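Local structure of cell death-related nuclease 4 (Caenorhabditis elegans, 5DK5) at residues E27-Y37 / L74-I84; A45-I56 / C195-I206. The protein degrades RNA and DNA as a metal-dependent 3'-5' exonuclease of the DEDDh family and takes part in apoptotic DNA degradation. One frame throughout, in Å; residues are numbered along the deposited sequence.

Overall arrangement
Both contacts belong to the exonuclease domain, whose RNase H-like fold has neighbouring strands 20-28 and 41-50 in its mixed sheet. Contact 1 lays the end of strand 20-28 and the following loop against helix 76-82, while contact 2 lays strand 41-50 and the start of strand 55-65 against helix 191-207. Their centres are about 27 Å apart, their nearest atoms about 6 Å, without touching. Both border the active site: the side chains of Glu27 in contact 1 and Cys195 in contact 2 each lie about 3 Å from that of the magnesium-binding Asp25. Glu27 is also about 3 Å from the magnesium and from the inhibitor MES, Cys195 about 8 Å from the metal.

Contact 1: residues E27-Y37 / L74-I84; sequences ETTSDAANQDY and LTKNCVDFTGI
Ser30 and Cys78 bring their CA atoms to 5.5 Å, and Glu27 lies nearest Thr82, as the end of strand 20-28 and its loop pass along helix 76-82. Thr75 suits the N-cap because one hydroxyl does two jobs: OG1 gives a 2.8 Å bond to Ser30 O, tilted 16° from the carbonyl plane, and accepts Cys78 N of the first helical turn at 3.2 Å. Its chi1 of 67° sets OG1 between the backbone N and carbonyl carbon, within reach of both. With an alanine here, Ser30 O would probably lose this donor and Cys78 N its side-chain cap. Asn77 works with both ends of its amide: OD1 takes Ala32 N at 3.0 Å in a nearly straight bond (174°), from above the carbonyl plane, and ND2 gives Asp31 OD1 a weak one. Asp31 OD2 binds Lys76 N of the second subunit, so this loop also touches the partner subunit. Glu27 belongs to the acidic DEDDh motif and binds magnesium with Asp25 and Asp194; its OE1 passes 3.9 Å from Thr82 CG2 and lies near Phe81 CE2. Thr82 offers a methyl here because its OG1 turns back to Cys78 O. Small Cys78 fits where the chains are close, SG 3.6 Å from Thr28 O. Water 1 accepts from Ser30 N and Thr75 N, while water 2 joins Ser30 OG to Asn77 OD1.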
loop_
_atom_site.group_PDB
_atom_site.type_symbol
_atom_site.label_atom_id
_atom_site.label_comp_id
_atom_site.label_asym_id
_atom_site.label_seq_id
_atom_site.Cartn_x
_atom_site.Cartn_y
_atom_site.Cartn_z
ATOM N N GLU B 27 -15.247 2.233 5.204
ATOM C CA GLU B 27 -14.459 1.781 4.064
ATOM C C GLU B 27 -12.998 1.825 4.474
ATOM O O GLU B 27 -12.592 2.714 5.224
ATOM C CB GLU B 27 -14.716 2.648 2.832
ATOM C CG GLU B 27 -16.173 2.666 2.394
ATOM C CD GLU B 27 -16.696 1.293 2.006
ATOM O OE1 GLU B 27 -15.911 0.485 1.467
ATOM O OE2 GLU B 27 -17.894 1.024 2.246
ATOM N N THR B 28 -12.219 0.861 3.992
ATOM C CA THR B 28 -10.833 0.712 4.422
ATOM C C THR B 28 -9.863 0.623 3.253
ATOM O O THR B 28 -10.261 0.436 2.104
ATOM C CB THR B 28 -10.643 -0.557 5.288
ATOM O OG1 THR B 28 -10.719 -1.726 4.461
ATOM C CG2 THR B 28 -11.700 -0.639 6.387
ATOM N N THR B 29 -8.580 0.760 3.565
ATOM C CA THR B 29 -7.533 0.405 2.623
ATOM C C THR B 29 -7.638 -1.089 2.366
ATOM O O THR B 29 -8.152 -1.831 3.205
ATOM C CB THR B 29 -6.137 0.749 3.155
ATOM O OG1 THR B 29 -5.948 0.126 4.432
ATOM C CG2 THR B 29 -5.972 2.254 3.297
ATOM N N SER B 30 -7.162 -1.533 1.210
ATOM C CA SER B 30 -7.235 -2.945 0.868
ATOM C C SER B 30 -6.390 -3.288 -0.350
ATOM O O SER B 30 -5.994 -2.413 -1.123
ATOM C CB SER B 30 -8.685 -3.355 0.610
ATOM O OG SER B 30 -9.237 -2.592 -0.448
ATOM N N ASP B 31 -6.113 -4.578 -0.488
ATOM C CA ASP B 31 -5.481 -5.136 -1.674
ATOM C C ASP B 31 -6.181 -6.457 -1.962
ATOM O O ASP B 31 -5.816 -7.491 -1.405
ATOM C CB ASP B 31 -3.980 -5.336 -1.465
ATOM C CG ASP B 31 -3.267 -5.779 -2.729
ATOM O OD1 ASP B 31 -3.704 -5.385 -3.833
ATOM O OD2 ASP B 31 -2.269 -6.523 -2.620
ATOM N N ALA B 32 -7.187 -6.398 -2.830
ATOM C CA ALA B 32 -8.160 -7.479 -3.019
ATOM C C ALA B 32 -7.570 -8.890 -2.988
ATOM O O ALA B 32 -8.163 -9.802 -2.413
ATOM C CB ALA B 32 -8.899 -7.266 -4.329
ATOM N N ALA B 33 -6.400 -9.065 -3.596
ATOM C CA ALA B 33 -5.808 -10.392 -3.746
ATOM C C ALA B 33 -5.126 -10.882 -2.468
ATOM O O ALA B 33 -4.736 -12.048 -2.379
ATOM C CB ALA B 33 -4.812 -10.386 -4.898
ATOM N N ASN B 34 -4.981 -9.994 -1.486
ATOM C CA ASN B 34 -4.296 -10.325 -0.238
ATOM C C ASN B 34 -5.128 -10.005 1.001
ATOM O O ASN B 34 -5.467 -8.848 1.252
ATOM C CB ASN B 34 -2.967 -9.581 -0.159
ATOM C CG ASN B 34 -2.196 -9.907 1.101
ATOM O OD1 ASN B 34 -2.348 -10.986 1.673
ATOM N ND2 ASN B 34 -1.363 -8.973 1.542
ATOM N N GLN B 35 -5.434 -11.039 1.780
ATOM C CA GLN B 35 -6.212 -10.882 3.005
ATOM C C GLN B 35 -5.323 -10.583 4.209
ATOM O O GLN B 35 -5.806 -10.121 5.242
ATOM C CB GLN B 35 -7.042 -12.141 3.274
ATOM C CG GLN B 35 -8.167 -12.360 2.274
ATOM C CD GLN B 35 -9.176 -11.227 2.275
ATOM O OE1 GLN B 35 -9.615 -10.770 3.330
ATOM N NE2 GLN B 35 -9.540 -10.757 1.086
ATOM N N ASP B 36 -4.026 -10.850 4.079
ATOM C CA ASP B 36 -3.086 -10.526 5.147
ATOM C C ASP B 36 -2.729 -9.051 5.033
ATOM O O ASP B 36 -1.584 -8.691 4.753
ATOM C CB ASP B 36 -1.835 -11.405 5.068
ATOM C CG ASP B 36 -1.035 -11.397 6.358
ATOM O OD1 ASP B 36 -1.365 -10.597 7.259
ATOM O OD2 ASP B 36 -0.078 -12.190 6.469
ATOM N N TYR B 37 -3.729 -8.202 5.250
ATOM C CA TYR B 37 -3.610 -6.775 5.006
ATOM C C TYR B 37 -4.092 -5.984 6.222
ATOM O O TYR B 37 -5.167 -6.263 6.748
ATOM C CB TYR B 37 -4.425 -6.395 3.770
ATOM C CG TYR B 37 -4.088 -5.042 3.187
ATOM C CD1 TYR B 37 -4.738 -3.894 3.622
ATOM C CD2 TYR B 37 -3.128 -4.916 2.193
ATOM C CE1 TYR B 37 -4.432 -2.655 3.086
ATOM C CE2 TYR B 37 -2.817 -3.686 1.654
ATOM C CZ TYR B 37 -3.472 -2.559 2.102
ATOM O OH TYR B 37 -3.161 -1.332 1.562
ATOM N N LEU B 74 -3.448 4.543 -1.639
ATOM C CA LEU B 74 -4.503 3.595 -1.973
ATOM C C LEU B 74 -4.131 2.804 -3.221
ATOM O O LEU B 74 -3.701 3.377 -4.221
ATOM C CB LEU B 74 -5.836 4.313 -2.196
ATOM C CG LEU B 74 -6.401 5.142 -1.040
ATOM C CD1 LEU B 74 -7.790 5.643 -1.406
ATOM C CD2 LEU B 74 -6.442 4.343 0.256
ATOM N N THR B 75 -4.299 1.487 -3.161
ATOM C CA THR B 75 -4.098 0.651 -4.334
ATOM C C THR B 75 -5.180 0.984 -5.348
ATOM O O THR B 75 -6.213 1.552 -4.997
ATOM C CB THR B 75 -4.148 -0.847 -3.998
ATOM O OG1 THR B 75 -5.472 -1.206 -3.585
ATOM C CG2 THR B 75 -3.161 -1.183 -2.890
ATOM N N LYS B 76 -4.942 0.636 -6.607
ATOM C CA LYS B 76 -5.893 0.949 -7.664
ATOM C C LYS B 76 -7.222 0.237 -7.433
ATOM O O LYS B 76 -8.286 0.816 -7.646
ATOM C CB LYS B 76 -5.313 0.565 -9.028
ATOM C CG LYS B 76 -6.214 0.881 -10.212
ATOM C CD LYS B 76 -6.468 2.376 -10.355
ATOM C CE LYS B 76 -7.439 2.669 -11.488
ATOM N NZ LYS B 76 -6.962 2.134 -12.794
ATOM N N ASN B 77 -7.160 -1.017 -6.992
ATOM C CA ASN B 77 -8.371 -1.796 -6.764
ATOM C C ASN B 77 -9.146 -1.285 -5.549
ATOM O O ASN B 77 -10.367 -1.419 -5.484
ATOM C CB ASN B 77 -8.036 -3.284 -6.602
ATOM C CG ASN B 77 -7.108 -3.559 -5.433
ATOM O OD1 ASN B 77 -7.559 -3.836 -4.323
ATOM N ND2 ASN B 77 -5.804 -3.501 -5.683
ATOM N N CYS B 78 -8.438 -0.685 -4.597
ATOM C CA CYS B 78 -9.091 -0.065 -3.450
ATOM C C CYS B 78 -9.884 1.160 -3.896
ATOM O O CYS B 78 -11.034 1.344 -3.498
ATOM C CB CYS B 78 -8.067 0.329 -2.386
ATOM S SG CYS B 78 -8.762 1.300 -1.019
ATOM N N VAL B 79 -9.263 1.994 -4.724
ATOM C CA VAL B 79 -9.927 3.176 -5.264
ATOM C C VAL B 79 -11.155 2.796 -6.088
ATOM O O VAL B 79 -12.209 3.419 -5.967
ATOM C CB VAL B 79 -8.965 4.004 -6.143
ATOM C CG1 VAL B 79 -9.711 5.123 -6.869
ATOM C CG2 VAL B 79 -7.843 4.579 -5.297
ATOM N N ASP B 80 -11.009 1.780 -6.932
ATOM C CA ASP B 80 -12.101 1.328 -7.786
ATOM C C ASP B 80 -13.268 0.789 -6.963
ATOM O O ASP B 80 -14.428 0.923 -7.355
ATOM C CB ASP B 80 -11.614 0.249 -8.758
ATOM C CG ASP B 80 -10.658 0.790 -9.809
ATOM O OD1 ASP B 80 -10.628 2.021 -10.023
ATOM O OD2 ASP B 80 -9.940 -0.021 -10.430
ATOM N N PHE B 81 -12.958 0.183 -5.823
ATOM C CA PHE B 81 -13.977 -0.439 -4.985
ATOM C C PHE B 81 -14.677 0.564 -4.069
ATOM O O PHE B 81 -15.896 0.522 -3.911
ATOM C CB PHE B 81 -13.357 -1.557 -4.146
ATOM C CG PHE B 81 -14.327 -2.215 -3.211
ATOM C CD1 PHE B 81 -15.301 -3.074 -3.694
ATOM C CD2 PHE B 81 -14.267 -1.976 -1.849
ATOM C CE1 PHE B 81 -16.199 -3.681 -2.835
ATOM C CE2 PHE B 81 -15.160 -2.579 -0.985
ATOM C CZ PHE B 81 -16.128 -3.433 -1.480
ATOM N N THR B 82 -13.902 1.458 -3.463
ATOM C CA THR B 82 -14.437 2.412 -2.496
ATOM C C THR B 82 -14.917 3.705 -3.156
ATOM O O THR B 82 -15.752 4.421 -2.600
ATOM C CB THR B 82 -13.386 2.774 -1.437
ATOM O OG1 THR B 82 -12.294 3.456 -2.065
ATOM C CG2 THR B 82 -12.873 1.520 -0.734
ATOM N N GLY B 83 -14.385 4.000 -4.338
ATOM C CA GLY B 83 -14.693 5.239 -5.029
ATOM C C GLY B 83 -13.976 6.438 -4.429
ATOM O O GLY B 83 -14.262 7.580 -4.786
ATOM N N ILE B 84 -13.034 6.180 -3.526
ATOM C CA ILE B 84 -12.317 7.250 -2.842
ATOM C C ILE B 84 -11.057 7.626 -3.626
ATOM O O ILE B 84 -10.223 6.764 -3.902
ATOM C CB ILE B 84 -11.928 6.840 -1.410
ATOM C CG1 ILE B 84 -13.182 6.476 -0.612
ATOM C CG2 ILE B 84 -11.173 7.969 -0.712
ATOM C CD1 ILE B 84 -12.901 5.889 0.756
HETATM O O HOH W 1 -5.167 0.193 -0.355
HETATM O O HOH W 2 -9.659 -4.008 -2.814
#

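Contact 2: residues A45-I56 / C195-I206; sequences AIVAYDVPNDKI and CLNIATILQRMI
Val47 presses CG1 against Cys195 CB (3.8 Å) and Ala199 CB (4.1 Å); its chi1 of 63° turns that methyl to the helix. The small residues Cys195 and Ala199 let helix 195-206 run close over strand 45-50, their axes 8.6 Å apart and 24° from parallel. At one end Cys195 SG rests 3.7 Å from Ala45 CB. From strand 55-56, Ile56 sends CD1 to Ala199 CB (4.0 Å) and, crossing Gln203 at a slant, close to its OE1; this slender branch reaches the helix backbone at Ala199 O. Further on, Tyr49 sets CD2 4.0 Å from Leu202 CD2, while Ile206 CD1 meets the edge of the Tyr49 ring, near its plane. The broad ring suits this place by packing with both apolar side chains. Its hydroxyl donates to Asp54 OD1, but that very short bond is doubtful. Gln203 closes the polar edge with an extended chain whose amide plane stands at 90° to the Tyr49 ring. Its NE2 makes a weak 3.3 Å bond to Asp54 O, in the G1 beta bulge where Asp54 and Lys55 face Asp50, and also donates to water 3, which accepts from Ile56 N as well. Beyond the interface, Val47 and Ile198 reach Ile23 of strand 20-28, Cys195 touches the magnesium-binding Asp25, and the helix's other flanks pack through Met205 on helix 151-161 and through Ile201 on helix 172-179.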
loop_
_atom_site.group_PDB
_atom_site.type_symbol
_atom_site.label_atom_id
_atom_site.label_comp_id
_atom_site.label_asym_id
_atom_site.label_seq_id
_atom_site.Cartn_x
_atom_site.Cartn_y
_atom_site.Cartn_z
ATOM N N ALA B 45 -18.809 6.874 7.611
ATOM C CA ALA B 45 -20.123 7.356 7.184
ATOM C C ALA B 45 -21.253 6.856 8.080
ATOM O O ALA B 45 -21.350 5.663 8.372
ATOM C CB ALA B 45 -20.385 6.947 5.742
ATOM N N ILE B 46 -22.106 7.783 8.504
ATOM C CA ILE B 46 -23.275 7.461 9.316
ATOM C C ILE B 46 -24.488 8.261 8.843
ATOM O O ILE B 46 -24.364 9.426 8.466
ATOM C CB ILE B 46 -23.036 7.751 10.819
ATOM C CG1 ILE B 46 -21.838 6.951 11.340
ATOM C CG2 ILE B 46 -24.286 7.415 11.638
ATOM C CD1 ILE B 46 -21.433 7.296 12.764
ATOM N N VAL B 47 -25.652 7.616 8.852
ATOM C CA VAL B 47 -26.922 8.299 8.632
ATOM C C VAL B 47 -27.912 7.843 9.699
ATOM O O VAL B 47 -27.962 6.664 10.054
ATOM C CB VAL B 47 -27.497 8.029 7.222
ATOM C CG1 VAL B 47 -27.810 6.553 7.032
ATOM C CG2 VAL B 47 -28.741 8.877 6.982
ATOM N N ALA B 48 -28.694 8.787 10.211
ATOM C CA ALA B 48 -29.610 8.509 11.309
ATOM C C ALA B 48 -30.990 8.110 10.793
ATOM O O ALA B 48 -31.459 8.629 9.781
ATOM C CB ALA B 48 -29.715 9.718 12.218
ATOM N N TYR B 49 -31.626 7.179 11.497
ATOM C CA TYR B 49 -32.995 6.775 11.196
ATOM C C TYR B 49 -33.889 6.980 12.411
ATOM O O TYR B 49 -33.611 6.465 13.494
ATOM C CB TYR B 49 -33.045 5.315 10.746
ATOM C CG TYR B 49 -34.448 4.790 10.555
ATOM C CD1 TYR B 49 -35.215 5.182 9.465
ATOM C CD2 TYR B 49 -35.006 3.899 11.460
ATOM C CE1 TYR B 49 -36.500 4.704 9.286
ATOM C CE2 TYR B 49 -36.289 3.415 11.288
ATOM C CZ TYR B 49 -37.030 3.821 10.200
ATOM O OH TYR B 49 -38.304 3.342 10.025
ATOM N N ASP B 50 -34.960 7.744 12.218
ATOM C CA ASP B 50 -35.921 8.024 13.278
ATOM C C ASP B 50 -36.948 6.897 13.331
ATOM O O ASP B 50 -37.783 6.766 12.437
ATOM C CB ASP B 50 -36.593 9.379 13.031
ATOM C CG ASP B 50 -37.475 9.824 14.188
ATOM O OD1 ASP B 50 -38.301 9.022 14.666
ATOM O OD2 ASP B 50 -37.344 10.989 14.618
ATOM N N VAL B 51 -36.881 6.084 14.382
ATOM C CA VAL B 51 -37.711 4.886 14.462
ATOM C C VAL B 51 -39.189 5.212 14.704
ATOM O O VAL B 51 -40.043 4.730 13.964
ATOM C CB VAL B 51 -37.204 3.921 15.563
ATOM C CG1 VAL B 51 -38.165 2.747 15.746
ATOM C CG2 VAL B 51 -35.812 3.421 15.223
ATOM N N PRO B 52 -39.502 6.022 15.733
ATOM C CA PRO B 52 -40.924 6.316 15.959
ATOM C C PRO B 52 -41.609 7.000 14.778
ATOM O O PRO B 52 -42.740 6.650 14.443
ATOM C CB PRO B 52 -40.902 7.254 17.170
ATOM C CG PRO B 52 -39.628 6.969 17.853
ATOM C CD PRO B 52 -38.656 6.630 16.777
ATOM N N ASN B 53 -40.926 7.958 14.158
ATOM C CA ASN B 53 -41.508 8.731 13.066
ATOM C C ASN B 53 -41.253 8.110 11.696
ATOM O O ASN B 53 -41.731 8.621 10.683
ATOM C CB ASN B 53 -40.966 10.159 13.091
ATOM C CG ASN B 53 -41.275 10.875 14.391
ATOM O OD1 ASN B 53 -40.413 11.004 15.260
ATOM N ND2 ASN B 53 -42.513 11.334 14.534
ATOM N N ASP B 54 -40.502 7.012 11.673
ATOM C CA ASP B 54 -40.226 6.292 10.434
ATOM C C ASP B 54 -39.658 7.229 9.370
ATOM O O ASP B 54 -40.232 7.377 8.290
ATOM C CB ASP B 54 -41.500 5.614 9.921
ATOM C CG ASP B 54 -41.243 4.694 8.743
ATOM O OD1 ASP B 54 -40.157 4.080 8.693
ATOM O OD2 ASP B 54 -42.124 4.587 7.863
ATOM N N LYS B 55 -38.535 7.869 9.685
ATOM C CA LYS B 55 -37.951 8.870 8.797
ATOM C C LYS B 55 -36.434 8.743 8.703
ATOM O O LYS B 55 -35.727 8.856 9.702
ATOM C CB LYS B 55 -38.323 10.277 9.277
ATOM C CG LYS B 55 -37.776 11.410 8.415
ATOM C CD LYS B 55 -38.271 11.320 6.981
ATOM C CE LYS B 55 -37.704 12.437 6.128
ATOM N NZ LYS B 55 -38.111 12.295 4.704
ATOM N N ILE B 56 -35.944 8.508 7.489
ATOM C CA ILE B 56 -34.512 8.530 7.221
ATOM C C ILE B 56 -34.037 9.977 7.196
ATOM O O ILE B 56 -34.404 10.744 6.306
ATOM C CB ILE B 56 -34.163 7.843 5.885
ATOM C CG1 ILE B 56 -34.626 6.383 5.906
ATOM C CG2 ILE B 56 -32.658 7.929 5.612
ATOM C CD1 ILE B 56 -34.438 5.647 4.595
ATOM N N CYS B 195 -24.686 3.458 3.284
ATOM C CA CYS B 195 -25.514 3.907 4.398
ATOM C C CYS B 195 -26.955 4.138 3.957
ATOM O O CYS B 195 -27.893 3.702 4.622
ATOM C CB CYS B 195 -24.944 5.192 5.001
ATOM S SG CYS B 195 -23.472 4.952 6.012
ATOM N N LEU B 196 -27.121 4.823 2.830
ATOM C CA LEU B 196 -28.448 5.133 2.314
ATOM C C LEU B 196 -29.193 3.868 1.899
ATOM O O LEU B 196 -30.391 3.739 2.148
ATOM C CB LEU B 196 -28.343 6.096 1.129
ATOM C CG LEU B 196 -27.837 7.505 1.453
ATOM C CD1 LEU B 196 -27.599 8.294 0.175
ATOM C CD2 LEU B 196 -28.804 8.247 2.364
ATOM N N ASN B 197 -28.485 2.937 1.268
ATOM C CA ASN B 197 -29.091 1.675 0.858
ATOM C C ASN B 197 -29.533 0.849 2.060
ATOM O O ASN B 197 -30.641 0.316 2.081
ATOM C CB ASN B 197 -28.118 0.862 0.000
ATOM C CG ASN B 197 -28.122 1.296 -1.451
ATOM O OD1 ASN B 197 -29.103 1.090 -2.168
ATOM N ND2 ASN B 197 -27.021 1.893 -1.897
ATOM N N ILE B 198 -28.664 0.751 3.061
ATOM C CA ILE B 198 -28.978 0.006 4.274
ATOM C C ILE B 198 -30.154 0.650 5.001
ATOM O O ILE B 198 -31.026 -0.043 5.526
ATOM C CB ILE B 198 -27.760 -0.072 5.218
ATOM C CG1 ILE B 198 -26.657 -0.925 4.587
ATOM C CG2 ILE B 198 -28.153 -0.668 6.571
ATOM C CD1 ILE B 198 -25.312 -0.822 5.287
ATOM N N ALA B 199 -30.170 1.980 5.027
ATOM C CA ALA B 199 -31.237 2.722 5.690
ATOM C C ALA B 199 -32.582 2.471 5.016
ATOM O O ALA B 199 -33.589 2.251 5.688
ATOM C CB ALA B 199 -30.920 4.207 5.696
ATOM N N THR B 200 -32.593 2.505 3.688
ATOM C CA THR B 200 -33.818 2.275 2.930
ATOM C C THR B 200 -34.287 0.833 3.103
ATOM O O THR B 200 -35.483 0.574 3.236
ATOM C CB THR B 200 -33.618 2.575 1.436
ATOM O OG1 THR B 200 -33.112 3.907 1.280
ATOM C CG2 THR B 200 -34.929 2.445 0.673
ATOM N N ILE B 201 -33.340 -0.097 3.099
ATOM C CA ILE B 201 -33.644 -1.498 3.362
ATOM C C ILE B 201 -34.227 -1.641 4.763
ATOM O O ILE B 201 -35.258 -2.286 4.952
ATOM C CB ILE B 201 -32.390 -2.386 3.226
ATOM C CG1 ILE B 201 -31.947 -2.457 1.763
ATOM C CG2 ILE B 201 -32.658 -3.804 3.736
ATOM C CD1 ILE B 201 -30.517 -2.926 1.580
ATOM N N LEU B 202 -33.555 -1.032 5.736
ATOM C CA LEU B 202 -34.000 -1.061 7.125
ATOM C C LEU B 202 -35.433 -0.557 7.248
ATOM O O LEU B 202 -36.255 -1.158 7.936
ATOM C CB LEU B 202 -33.067 -0.215 7.997
ATOM C CG LEU B 202 -33.492 0.025 9.448
ATOM C CD1 LEU B 202 -33.558 -1.280 10.221
ATOM C CD2 LEU B 202 -32.538 0.996 10.119
ATOM N N GLN B 203 -35.723 0.549 6.569
ATOM C CA GLN B 203 -37.052 1.148 6.596
ATOM C C GLN B 203 -38.090 0.207 5.997
ATOM O O GLN B 203 -39.114 -0.080 6.616
ATOM C CB GLN B 203 -37.048 2.476 5.835
ATOM C CG GLN B 203 -38.362 3.239 5.894
ATOM C CD GLN B 203 -38.283 4.581 5.194
ATOM O OE1 GLN B 203 -37.797 4.680 4.067
ATOM N NE2 GLN B 203 -38.754 5.627 5.864
ATOM N N ARG B 204 -37.814 -0.269 4.787
ATOM C CA ARG B 204 -38.725 -1.169 4.088
ATOM C C ARG B 204 -38.971 -2.439 4.890
ATOM O O ARG B 204 -40.073 -2.986 4.878
ATOM C CB ARG B 204 -38.169 -1.523 2.704
ATOM C CG ARG B 204 -38.969 -2.578 1.942
ATOM C CD ARG B 204 -40.398 -2.136 1.669
ATOM N NE ARG B 204 -40.459 -1.045 0.701
ATOM C CZ ARG B 204 -40.482 -1.206 -0.619
ATOM N NH1 ARG B 204 -40.450 -2.420 -1.157
ATOM N NH2 ARG B 204 -40.537 -0.144 -1.410
ATOM N N MET B 205 -37.941 -2.907 5.586
ATOM C CA MET B 205 -38.044 -4.143 6.346
ATOM C C MET B 205 -39.077 -4.042 7.467
ATOM O O MET B 205 -39.913 -4.933 7.612
ATOM C CB MET B 205 -36.682 -4.534 6.921
ATOM C CG MET B 205 -35.802 -5.273 5.925
ATOM S SD MET B 205 -34.161 -5.671 6.555
ATOM C CE MET B 205 -34.561 -6.777 7.907
ATOM N N ILE B 206 -39.033 -2.968 8.252
ATOM C CA ILE B 206 -39.967 -2.832 9.367
ATOM C C ILE B 206 -41.366 -2.547 8.833
ATOM O O ILE B 206 -42.365 -2.902 9.458
ATOM C CB ILE B 206 -39.544 -1.720 10.373
ATOM C CG1 ILE B 206 -39.864 -0.308 9.854
ATOM C CG2 ILE B 206 -38.066 -1.852 10.718
ATOM C CD1 ILE B 206 -39.754 0.758 10.917
HETATM O O HOH W 3 -37.586 8.412 5.033
#